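Local coordinates for probable glutamine-binding lipoprotein GlnH (GLNBP) (Mycobacterium tuberculosis, PDB 6H20) that binds aspartate and related amino acids, here asparagine, as a solute-binding lipoprotein that probably helps control protein kinase G activity and glutamate metabolism, at residues D209-A214 / T272-A277; A141-L146 / A231-G236. All coordinates share one frame; numbering follows the deposited sequence.

Contact 1 (D209-A214 / T272-A277). With ASN (asparagine), chain B.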
loop_
_atom_site.group_PDB
_atom_site.type_symbol
_atom_site.label_atom_id
_atom_site.label_comp_id
_atom_site.label_asym_id
_atom_site.label_seq_id
_atom_site.Cartn_x
_atom_site.Cartn_y
_atom_site.Cartn_z
ATOM N N ASP A 209 -5.141 5.064 4.200
ATOM C CA ASP A 209 -5.907 3.839 4.021
ATOM C C ASP A 209 -6.331 3.262 5.367
ATOM O O ASP A 209 -5.518 3.153 6.287
ATOM C CB ASP A 209 -5.011 2.787 3.358
ATOM C CG ASP A 209 -4.322 3.263 2.084
ATOM O OD1 ASP A 209 -4.539 4.397 1.597
ATOM O OD2 ASP A 209 -3.531 2.449 1.577
ATOM N N ASP A 210 -7.597 2.827 5.455
ATOM C CA ASP A 210 -8.084 2.261 6.715
ATOM C C ASP A 210 -7.299 1.022 7.143
ATOM O O ASP A 210 -7.129 0.780 8.346
ATOM C CB ASP A 210 -9.602 2.017 6.679
ATOM C CG ASP A 210 -10.081 1.113 5.531
ATOM O OD1 ASP A 210 -9.317 0.687 4.639
ATOM O OD2 ASP A 210 -11.303 0.825 5.539
ATOM N N THR A 211 -6.789 0.255 6.177
ATOM C CA THR A 211 -5.897 -0.871 6.451
ATOM C C THR A 211 -4.653 -0.430 7.223
ATOM O O THR A 211 -4.299 -1.025 8.250
ATOM C CB THR A 211 -5.456 -1.459 5.111
ATOM O OG1 THR A 211 -5.155 -0.374 4.226
ATOM C CG2 THR A 211 -6.577 -2.316 4.493
ATOM N N ILE A 212 -3.947 0.584 6.709
ATOM C CA ILE A 212 -2.753 1.111 7.382
ATOM C C ILE A 212 -3.124 1.665 8.751
ATOM O O ILE A 212 -2.429 1.427 9.759
ATOM C CB ILE A 212 -2.065 2.174 6.499
ATOM C CG1 ILE A 212 -1.610 1.559 5.178
ATOM C CG2 ILE A 212 -0.885 2.834 7.259
ATOM C CD1 ILE A 212 -1.033 2.591 4.213
ATOM N N LEU A 213 -4.226 2.419 8.814
ATOM C CA LEU A 213 -4.657 2.988 10.092
ATOM C C LEU A 213 -4.950 1.901 11.122
ATOM O O LEU A 213 -4.646 2.075 12.310
ATOM C CB LEU A 213 -5.896 3.856 9.889
ATOM C CG LEU A 213 -5.755 5.108 9.019
ATOM C CD1 LEU A 213 -7.088 5.856 9.005
ATOM C CD2 LEU A 213 -4.628 6.018 9.525
ATOM N N ALA A 214 -5.545 0.778 10.688
ATOM C CA ALA A 214 -5.789 -0.330 11.609
ATOM C C ALA A 214 -4.489 -0.868 12.196
ATOM O O ALA A 214 -4.445 -1.260 13.370
ATOM C CB ALA A 214 -6.567 -1.440 10.899
ATOM N N THR A 272 -7.952 -9.173 10.581
ATOM C CA THR A 272 -9.250 -9.387 11.221
ATOM C C THR A 272 -9.708 -8.183 12.038
ATOM O O THR A 272 -10.908 -8.069 12.315
ATOM C CB THR A 272 -9.248 -10.653 12.087
ATOM O OG1 THR A 272 -8.194 -10.583 13.059
ATOM C CG2 THR A 272 -9.065 -11.884 11.224
ATOM N N VAL A 273 -8.791 -7.284 12.409
ATOM C CA VAL A 273 -9.171 -6.047 13.090
ATOM C C VAL A 273 -10.206 -5.254 12.296
ATOM O O VAL A 273 -11.004 -4.502 12.871
ATOM C CB VAL A 273 -7.907 -5.213 13.410
ATOM C CG1 VAL A 273 -7.202 -4.793 12.130
ATOM C CG2 VAL A 273 -8.256 -4.009 14.257
ATOM N N LEU A 274 -10.220 -5.402 10.972
ATOM C CA LEU A 274 -11.139 -4.614 10.165
ATOM C C LEU A 274 -12.512 -5.251 10.009
ATOM O O LEU A 274 -13.444 -4.574 9.561
ATOM C CB LEU A 274 -10.521 -4.279 8.805
ATOM C CG LEU A 274 -9.478 -3.157 8.927
ATOM C CD1 LEU A 274 -9.017 -2.710 7.568
ATOM C CD2 LEU A 274 -10.034 -1.972 9.700
ATOM N N GLY A 275 -12.666 -6.509 10.406
ATOM C CA GLY A 275 -13.924 -7.199 10.292
ATOM C C GLY A 275 -13.701 -8.546 9.651
ATOM O O GLY A 275 -12.574 -8.898 9.283
ATOM N N PRO A 276 -14.766 -9.326 9.498
ATOM C CA PRO A 276 -14.626 -10.634 8.853
ATOM C C PRO A 276 -14.158 -10.467 7.415
ATOM O O PRO A 276 -14.404 -9.443 6.773
ATOM C CB PRO A 276 -16.044 -11.217 8.915
ATOM C CG PRO A 276 -16.760 -10.401 9.956
ATOM C CD PRO A 276 -16.159 -9.035 9.864
ATOM N N ALA A 277 -13.469 -11.484 6.922
ATOM C CA ALA A 277 -12.856 -11.398 5.605
ATOM C C ALA A 277 -13.933 -11.222 4.538
ATOM O O ALA A 277 -14.947 -11.932 4.565
ATOM C CB ALA A 277 -12.061 -12.672 5.330
HETATM N N ASN B . -2.029 3.317 -0.557
HETATM C CA ASN B . -1.586 4.709 -0.488
HETATM C C ASN B . -0.667 5.004 -1.659
HETATM O O ASN B . 0.009 6.049 -1.679
HETATM C CB ASN B . -0.882 4.992 0.840
HETATM C CG ASN B . 0.437 4.270 0.968
HETATM O OD1 ASN B . 0.729 3.320 0.249
HETATM N ND2 ASN B . 1.261 4.748 1.871
HETATM O OXT ASN B . -0.606 4.175 -2.593
#
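The first turn of helix 210-219, which begins at the amino-acid pocket of this two-lobed solute-binding protein, packs through Thr211 and Ala214 against Val273 and Leu274 of the 3-10 turn that follows helix 262-270. No hydrogen bond crosses; the contact is apolar, small and partly buried. Ala214 is its centre: its methyl group points at the turn and meets Val273 CG1 (Ala214 CB to CG1 3.6 Å) as well as one branch of Leu274 (Ala214 CB to CD2 3.7 Å). Leu274 straddles the helix surface with its fork. While CD2 takes the alanine, CD1 lies nearer the start of the helix, 3.8 Å from Thr211 CA and 3.9 Å from Thr211 CG2, the threonine and leucine side chains crossing at about a right angle. With CG opposite its own carbonyl carbon (chi1 -76°), Leu274 can send both methyls to the helix, and Tyr267 of helix 262-270 touches it as well. A backbone hydrogen bond from Gly275 N to Thr272 O closes the turn, and Gly275 then leaves with a positive phi (131°), a backbone shape that glycine readily adopts. The polar ends face elsewhere: Thr211 OG1 has its partner in Tyr235, and Asp210 OD1 bonds to Asn142 N. Asp209, at the N-cap position, takes one of the ligand's several bonds: its OD2 accepts from the asparagine N at 2.8 Å, while Arg106, Arg128 and Thr171 are among the residues that make others. Ile212 CD1 lies 3.9 Å from asparagine ND2. An aspartate gripping the ligand's alpha-amino group at a helix start is a feature of amino-acid pockets in solute-binding family 3.

Contact 2 (A141-L146 / A231-G236)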
loop_
_atom_site.group_PDB
_atom_site.type_symbol
_atom_site.label_atom_id
_atom_site.label_comp_id
_atom_site.label_asym_id
_atom_site.label_seq_id
_atom_site.Cartn_x
_atom_site.Cartn_y
_atom_site.Cartn_z
ATOM N N ALA A 141 -8.693 -1.043 -0.125
ATOM C CA ALA A 141 -8.806 -0.259 1.100
ATOM C C ALA A 141 -9.489 1.074 0.796
ATOM O O ALA A 141 -9.821 1.391 -0.349
ATOM C CB ALA A 141 -7.422 -0.057 1.725
ATOM N N ASN A 142 -9.731 1.860 1.842
ATOM C CA ASN A 142 -10.313 3.178 1.624
ATOM C C ASN A 142 -9.766 4.150 2.653
ATOM O O ASN A 142 -9.628 3.801 3.835
ATOM C CB ASN A 142 -11.840 3.161 1.690
ATOM C CG ASN A 142 -12.461 4.255 0.837
ATOM O OD1 ASN A 142 -12.294 5.446 1.122
ATOM N ND2 ASN A 142 -13.177 3.857 -0.223
ATOM N N GLN A 143 -9.483 5.375 2.200
ATOM C CA GLN A 143 -8.881 6.382 3.073
ATOM C C GLN A 143 -9.874 6.820 4.147
ATOM O O GLN A 143 -11.017 7.183 3.837
ATOM C CB GLN A 143 -8.456 7.595 2.246
ATOM C CG GLN A 143 -7.759 8.678 3.093
ATOM C CD GLN A 143 -6.961 9.642 2.231
ATOM O OE1 GLN A 143 -6.815 9.442 1.023
ATOM N NE2 GLN A 143 -6.446 10.704 2.853
ATOM N N ARG A 144 -9.426 6.826 5.407
ATOM C CA ARG A 144 -10.250 7.305 6.523
ATOM C C ARG A 144 -9.386 8.175 7.437
ATOM O O ARG A 144 -8.299 8.622 7.056
ATOM C CB ARG A 144 -10.951 6.141 7.246
ATOM C CG ARG A 144 -11.916 5.372 6.332
ATOM C CD ARG A 144 -12.724 4.330 7.088
ATOM N NE ARG A 144 -13.659 4.967 8.010
ATOM C CZ ARG A 144 -14.322 4.308 8.958
ATOM N NH1 ARG A 144 -14.147 3.000 9.098
ATOM N NH2 ARG A 144 -15.159 4.953 9.764
ATOM N N ILE A 145 -9.873 8.408 8.655
ATOM C CA ILE A 145 -9.232 9.304 9.617
ATOM C C ILE A 145 -8.939 8.538 10.904
ATOM O O ILE A 145 -9.776 7.759 11.377
ATOM C CB ILE A 145 -10.139 10.521 9.913
ATOM C CG1 ILE A 145 -10.441 11.318 8.638
ATOM C CG2 ILE A 145 -9.516 11.411 10.982
ATOM C CD1 ILE A 145 -11.587 12.323 8.793
ATOM N N LEU A 146 -7.762 8.782 11.483
ATOM C CA LEU A 146 -7.366 8.221 12.770
ATOM C C LEU A 146 -7.152 9.362 13.760
ATOM O O LEU A 146 -6.411 10.310 13.473
ATOM C CB LEU A 146 -6.060 7.428 12.612
ATOM C CG LEU A 146 -5.463 6.799 13.873
ATOM C CD1 LEU A 146 -6.252 5.572 14.234
ATOM C CD2 LEU A 146 -3.992 6.433 13.629
ATOM N N ALA A 231 -11.668 7.983 -0.171
ATOM C CA ALA A 231 -11.026 7.705 -1.453
ATOM C C ALA A 231 -10.639 6.242 -1.541
ATOM O O ALA A 231 -9.920 5.738 -0.674
ATOM C CB ALA A 231 -9.750 8.533 -1.617
ATOM N N ASP A 232 -11.089 5.567 -2.594
ATOM C CA ASP A 232 -10.751 4.164 -2.790
ATOM C C ASP A 232 -9.249 3.985 -2.994
ATOM O O ASP A 232 -8.575 4.819 -3.611
ATOM C CB ASP A 232 -11.469 3.661 -4.043
ATOM C CG ASP A 232 -11.225 2.200 -4.299
ATOM O OD1 ASP A 232 -11.468 1.414 -3.363
ATOM O OD2 ASP A 232 -10.799 1.843 -5.427
ATOM N N GLN A 233 -8.728 2.865 -2.484
ATOM C CA GLN A 233 -7.296 2.552 -2.544
ATOM C C GLN A 233 -7.142 1.099 -2.959
ATOM O O GLN A 233 -7.003 0.196 -2.121
ATOM C CB GLN A 233 -6.632 2.799 -1.183
ATOM C CG GLN A 233 -6.941 4.174 -0.593
ATOM C CD GLN A 233 -6.313 5.334 -1.360
ATOM O OE1 GLN A 233 -5.270 5.190 -2.002
ATOM N NE2 GLN A 233 -6.942 6.497 -1.277
ATOM N N PRO A 234 -7.174 0.824 -4.259
ATOM C CA PRO A 234 -7.031 -0.564 -4.723
ATOM C C PRO A 234 -5.563 -0.931 -4.882
ATOM O O PRO A 234 -4.880 -0.379 -5.757
ATOM C CB PRO A 234 -7.767 -0.553 -6.072
ATOM C CG PRO A 234 -7.579 0.892 -6.588
ATOM C CD PRO A 234 -7.332 1.788 -5.366
ATOM N N TYR A 235 -5.065 -1.845 -4.050
ATOM C CA TYR A 235 -3.642 -2.171 -4.056
ATOM C C TYR A 235 -3.284 -3.072 -5.228
ATOM O O TYR A 235 -3.968 -4.060 -5.509
ATOM C CB TYR A 235 -3.259 -2.924 -2.784
ATOM C CG TYR A 235 -3.343 -2.145 -1.494
ATOM C CD1 TYR A 235 -3.671 -0.791 -1.466
ATOM C CD2 TYR A 235 -3.098 -2.782 -0.302
ATOM C CE1 TYR A 235 -3.739 -0.087 -0.242
ATOM C CE2 TYR A 235 -3.156 -2.101 0.905
ATOM C CZ TYR A 235 -3.477 -0.766 0.932
ATOM O OH TYR A 235 -3.526 -0.115 2.157
ATOM N N GLY A 236 -2.172 -2.756 -5.880
ATOM C CA GLY A 236 -1.629 -3.619 -6.905
ATOM C C GLY A 236 -0.160 -3.873 -6.624
ATOM O O GLY A 236 0.501 -3.110 -5.914
HETATM O O HOH W 1 -13.122 1.211 -1.235
HETATM O O HOH W 2 -6.353 9.263 -1.854
#
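The carbonyl plane of Ala231 is approached from opposite faces, Gln143 N tilted only a little to one side (2.9 Å to Ala231 O) and Gln233 NE2 from well above the other (3.1 Å to the same O), where strands 139-148 and 232-240 pair antiparallel in the mixed sheet. Asn142 lays its amide over one face of the Ala231-Asp232 peptide, the planes nearly parallel and ND2 3.5 Å from Asp232 CA, and its OD1 accepts from Ala231 N at 2.9 Å; CG anti to the backbone N (chi1 -152°) brings the amide there. Ala141 and Gln233 form a hydrogen-bonded pair, N to O both ways, while Asn142 and Asp232 form the neighbouring non-hydrogen-bonded pair. Ala141 CB lies obliquely against the Tyr235 ring, 4.1 Å from CZ. The strand carrying Gln233 and Tyr235 also pairs with strand 117-118, consistent with a path between lobes in a type II periplasmic-binding fold. Gln233 OE1 is held by Ser123 and Thr171, Gln143 NE2 by Ser207. The amide planes of Gln143 and Gln233 stand 61° apart, and one water joins them, donating to Gln143 OE1 and accepting from Gln233 NE2, each at 2.9 Å.

How the contacts relate
Contacts 1 and 2 share the pocket wall, the first through Asp209 and Ile212, the second through Gln233 and Tyr235; their centres are 10 Å apart, and their segments alternate along the chain. Tyr235 OH, from contact 2, lies 2.6 Å from both Asp209 OD2 and Thr211 OG1 of contact 1, probably hydrogen-bonded to each, and so probably helps to orient the carboxylate that takes the ligand's amino group. Packing adds to this: Asp209 OD1 rests 3.3 Å from Gln233 CG, and Thr211 OG1 3.4 Å from Ala141 CB. Thus segment 231-236 both lines the pocket and braces Asp209, with Ala141 packed behind, whereas segment 272-277 packs farther along helix 210-219.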